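Local atomic coordinates of CmeC (PDB entry 4MT4), a protein that probably forms the outer-membrane exit channel of a drug efflux system in Campylobacter jejuni, as a trimeric member of the outer membrane factor family. Residues Asp42-Asn45 with Leu46-Val49; Gln161-Phe164 with Asn165-Ala169. All coordinates share one frame; numbering follows the deposited sequence.

In the fold
Both contacts are local, and contact 1 precedes contact 2 along the chain. Contact 1 spans the loop residues and first turn that start the short helix 44-56; contact 2 lies wholly within the long helix 129-195, near its middle, with about 13 Å between their centres. Asp43 and Tyr163 join them through a probable hydrogen bond between OD2 and OH, and Leu46 packs on the rings of Tyr163 and Phe164. The start of the short helix thus rests against one of the long helices which, in outer membrane factors, build the periplasmic tunnel, away from the antiparallel strands of the membrane barrel.

Contact 1. Residues Asp42-Asn45 with Leu46-Val49; sequences DDEN and LNKV
The side chain of Asp43 swings its CG away from the backbone N (chi1 -166°), while that of Asn45 keeps CG beside its N (chi1 -49°), and the carboxylate of Asp43 faces the amides of Asn45 and Leu46 at the start of helix 44-56. This is an N-cap. OD1 of Asp43 takes weak capping bonds from Asn45 N and, at 3.2 Å, from Leu46 N. The same oxygen also accepts from ND2 of Asn45 at 3.0 Å, which arrives on the syn side, a little out of the carboxylate plane. Three N-H groups thus converge on one oxygen, and the nearby helix start would be expected to favour its negative charge. OD2 probably pairs with the hydroxyl of Tyr163 on helix 129-195.

Nearly one turn on, CB of Leu46 lies 3.6 Å from CB of Asp43, the two side chains crossing at about a right angle, and Leu46 continues onto Val160 and Tyr163. The first helical turns close through Asn47 N to Asp43 O, Lys48 N to Glu44 O and Val49 N to Asn45 O. On the exposed flank the Glu44 chain bends at chi2, bringing OE1 to the ND2 end of the Asn47 amide, the carboxylate itself turned steeply against the amide plane. Their link is weak but nearly straight: ND2 of Asn47 points at OE1 of Glu44 over 3.5 Å, with an N-H...O angle of 168°.

Contact 2. Residues Gln161-Phe164 with Asn165-Ala169; sequences QTYF and NLVNA
Residues 161-169 form a regular alpha-helical run in which Asn165, Leu166, Val167 and Asn168 each donate their backbone N-H to the carbonyl four residues earlier, the bond from Val167 N to Tyr163 O measuring 2.9 Å. One turn along, Tyr163 and Val167 form a CH-pi contact. CG2 of Val167, placed beside its own backbone N, lies over one face of the phenol ring, 3.9 Å from the centroid and 17° off the normal. It is displaced toward the hydroxyl end, where CZ of Tyr163 is its nearest ring atom at 3.7 Å. The same methyl sits 3.2 Å from Tyr163 O, wedged between ring and backbone. CE1 of Phe164 comes up in the plane of the phenol at its edge.

The side chain of Asn165 folds back along the helix, leaving CG 3.1 Å from the carbonyl oxygen of Gln161; its OD1 accepts a weak bond from Asn437. Around the helix, Gln161, Phe164 and Val167 meet helix 411-445, with Gln161 NE2 bonded to Asp441, while Thr162, Leu166 and Ala169 pack on helix 201-236. The Tyr163 ring and Phe164 turn to Leu46 of helix 44-56.

Contact 1. Residues Asp42-Asn45 with Leu46-Val49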
loop_
_atom_site.group_PDB
_atom_site.type_symbol
_atom_site.label_atom_id
_atom_site.label_comp_id
_atom_site.label_asym_id
_atom_site.label_seq_id
_atom_site.Cartn_x
_atom_site.Cartn_y
_atom_site.Cartn_z
ATOM N N ASP B 42 7.062 33.334 9.510
ATOM C CA ASP B 42 8.107 34.174 10.087
ATOM C C ASP B 42 9.031 33.363 10.997
ATOM O O ASP B 42 9.435 33.824 12.065
ATOM C CB ASP B 42 7.486 35.345 10.855
ATOM C CG ASP B 42 6.364 36.019 10.082
ATOM O OD1 ASP B 42 6.469 36.125 8.841
ATOM O OD2 ASP B 42 5.372 36.437 10.717
ATOM N N ASP B 43 9.355 32.151 10.559
ATOM C CA ASP B 43 10.212 31.248 11.318
ATOM C C ASP B 43 11.441 30.874 10.492
ATOM O O ASP B 43 11.339 30.134 9.514
ATOM C CB ASP B 43 9.433 29.994 11.725
ATOM C CG ASP B 43 10.147 29.170 12.786
ATOM O OD1 ASP B 43 11.387 29.262 12.897
ATOM O OD2 ASP B 43 9.459 28.418 13.509
ATOM N N GLU B 44 12.601 31.382 10.892
ATOM C CA GLU B 44 13.831 31.127 10.153
ATOM C C GLU B 44 14.271 29.675 10.313
ATOM O O GLU B 44 14.892 29.106 9.415
ATOM C CB GLU B 44 14.945 32.074 10.609
ATOM C CG GLU B 44 16.017 32.301 9.554
ATOM C CD GLU B 44 15.459 32.924 8.289
ATOM O OE1 GLU B 44 15.462 32.247 7.239
ATOM O OE2 GLU B 44 15.016 34.091 8.344
ATOM N N ASN B 45 13.943 29.079 11.456
ATOM C CA ASN B 45 14.242 27.672 11.694
ATOM C C ASN B 45 13.426 26.779 10.766
ATOM O O ASN B 45 13.923 25.776 10.253
ATOM C CB ASN B 45 13.967 27.298 13.152
ATOM C CG ASN B 45 14.587 28.277 14.132
ATOM O OD1 ASN B 45 15.774 28.194 14.446
ATOM N ND2 ASN B 45 13.779 29.210 14.626
ATOM N N LEU B 46 12.168 27.154 10.559
ATOM C CA LEU B 46 11.286 26.424 9.659
ATOM C C LEU B 46 11.776 26.529 8.218
ATOM O O LEU B 46 11.731 25.558 7.468
ATOM C CB LEU B 46 9.851 26.947 9.769
ATOM C CG LEU B 46 8.814 26.339 8.819
ATOM C CD1 LEU B 46 8.729 24.830 9.000
ATOM C CD2 LEU B 46 7.450 26.987 9.018
ATOM N N ASN B 47 12.251 27.713 7.841
ATOM C CA ASN B 47 12.758 27.942 6.493
ATOM C C ASN B 47 13.976 27.078 6.188
ATOM O O ASN B 47 14.130 26.576 5.074
ATOM C CB ASN B 47 13.103 29.419 6.296
ATOM C CG ASN B 47 11.887 30.319 6.396
ATOM O OD1 ASN B 47 10.753 29.870 6.228
ATOM N ND2 ASN B 47 12.116 31.600 6.666
ATOM N N LYS B 48 14.835 26.905 7.187
ATOM C CA LYS B 48 16.042 26.102 7.028
ATOM C C LYS B 48 15.721 24.623 6.861
ATOM O O LYS B 48 16.358 23.931 6.068
ATOM C CB LYS B 48 16.977 26.291 8.222
ATOM C CG LYS B 48 17.586 27.676 8.330
ATOM C CD LYS B 48 18.557 27.755 9.494
ATOM C CE LYS B 48 19.020 29.180 9.732
ATOM N NZ LYS B 48 19.659 29.766 8.523
ATOM N N VAL B 49 14.732 24.138 7.606
ATOM C CA VAL B 49 14.399 22.718 7.577
ATOM C C VAL B 49 13.617 22.367 6.311
ATOM O O VAL B 49 13.595 21.214 5.886
ATOM C CB VAL B 49 13.597 22.293 8.832
ATOM C CG1 VAL B 49 12.128 22.650 8.690
ATOM C CG2 VAL B 49 13.759 20.804 9.086
#

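Contact 2. Residues Gln161-Phe164 with Asn165-Ala169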
loop_
_atom_site.group_PDB
_atom_site.type_symbol
_atom_site.label_atom_id
_atom_site.label_comp_id
_atom_site.label_asym_id
_atom_site.label_seq_id
_atom_site.Cartn_x
_atom_site.Cartn_y
_atom_site.Cartn_z
ATOM N N GLN B 161 4.486 20.459 8.816
ATOM C CA GLN B 161 3.575 19.944 9.830
ATOM C C GLN B 161 4.288 19.048 10.840
ATOM O O GLN B 161 3.850 18.921 11.982
ATOM C CB GLN B 161 2.419 19.184 9.172
ATOM C CG GLN B 161 1.423 20.077 8.440
ATOM C CD GLN B 161 0.217 19.316 7.924
ATOM O OE1 GLN B 161 0.281 18.106 7.704
ATOM N NE2 GLN B 161 -0.894 20.021 7.735
ATOM N N THR B 162 5.387 18.428 10.419
ATOM C CA THR B 162 6.206 17.630 11.327
ATOM C C THR B 162 6.992 18.553 12.253
ATOM O O THR B 162 7.163 18.265 13.439
ATOM C CB THR B 162 7.179 16.709 10.562
ATOM O OG1 THR B 162 6.431 15.769 9.784
ATOM C CG2 THR B 162 8.085 15.952 11.524
ATOM N N TYR B 163 7.458 19.668 11.698
ATOM C CA TYR B 163 8.160 20.683 12.475
ATOM C C TYR B 163 7.275 21.221 13.593
ATOM O O TYR B 163 7.701 21.315 14.743
ATOM C CB TYR B 163 8.618 21.831 11.572
ATOM C CG TYR B 163 9.115 23.054 12.316
ATOM C CD1 TYR B 163 10.417 23.118 12.795
ATOM C CD2 TYR B 163 8.284 24.147 12.533
ATOM C CE1 TYR B 163 10.878 24.234 13.472
ATOM C CE2 TYR B 163 8.734 25.267 13.210
ATOM C CZ TYR B 163 10.031 25.305 13.678
ATOM O OH TYR B 163 10.487 26.415 14.349
ATOM N N PHE B 164 6.041 21.565 13.241
ATOM C CA PHE B 164 5.091 22.130 14.191
ATOM C C PHE B 164 4.661 21.111 15.243
ATOM O O PHE B 164 4.422 21.466 16.397
ATOM C CB PHE B 164 3.867 22.674 13.453
ATOM C CG PHE B 164 4.066 24.052 12.889
ATOM C CD1 PHE B 164 4.776 25.006 13.599
ATOM C CD2 PHE B 164 3.556 24.392 11.646
ATOM C CE1 PHE B 164 4.966 26.275 13.088
ATOM C CE2 PHE B 164 3.743 25.661 11.127
ATOM C CZ PHE B 164 4.451 26.604 11.849
ATOM N N ASN B 165 4.562 19.847 14.841
ATOM C CA ASN B 165 4.279 18.772 15.784
ATOM C C ASN B 165 5.449 18.567 16.739
ATOM O O ASN B 165 5.264 18.170 17.891
ATOM C CB ASN B 165 3.969 17.468 15.049
ATOM C CG ASN B 165 2.589 17.462 14.422
ATOM O OD1 ASN B 165 1.698 18.197 14.847
ATOM N ND2 ASN B 165 2.404 16.624 13.409
ATOM N N LEU B 166 6.654 18.844 16.250
ATOM C CA LEU B 166 7.854 18.747 17.069
ATOM C C LEU B 166 7.906 19.878 18.093
ATOM O O LEU B 166 8.208 19.650 19.265
ATOM C CB LEU B 166 9.107 18.773 16.197
ATOM C CG LEU B 166 10.432 18.805 16.961
ATOM C CD1 LEU B 166 10.582 17.564 17.831
ATOM C CD2 LEU B 166 11.609 18.945 16.009
ATOM N N VAL B 167 7.613 21.094 17.640
ATOM C CA VAL B 167 7.575 22.256 18.524
ATOM C C VAL B 167 6.485 22.078 19.574
ATOM O O VAL B 167 6.652 22.454 20.733
ATOM C CB VAL B 167 7.329 23.564 17.743
ATOM C CG1 VAL B 167 7.339 24.753 18.683
ATOM C CG2 VAL B 167 8.378 23.740 16.657
ATOM N N ASN B 168 5.368 21.499 19.149
ATOM C CA ASN B 168 4.272 21.167 20.048
ATOM C C ASN B 168 4.744 20.180 21.110
ATOM O O ASN B 168 4.372 20.276 22.279
ATOM C CB ASN B 168 3.101 20.581 19.258
ATOM C CG ASN B 168 1.809 20.540 20.053
ATOM O OD1 ASN B 168 0.760 20.179 19.520
ATOM N ND2 ASN B 168 1.872 20.922 21.322
ATOM N N ALA B 169 5.574 19.233 20.688
ATOM C CA ALA B 169 6.106 18.219 21.586
ATOM C C ALA B 169 7.115 18.818 22.560
ATOM O O ALA B 169 7.183 18.413 23.719
ATOM C CB ALA B 169 6.739 17.093 20.791
#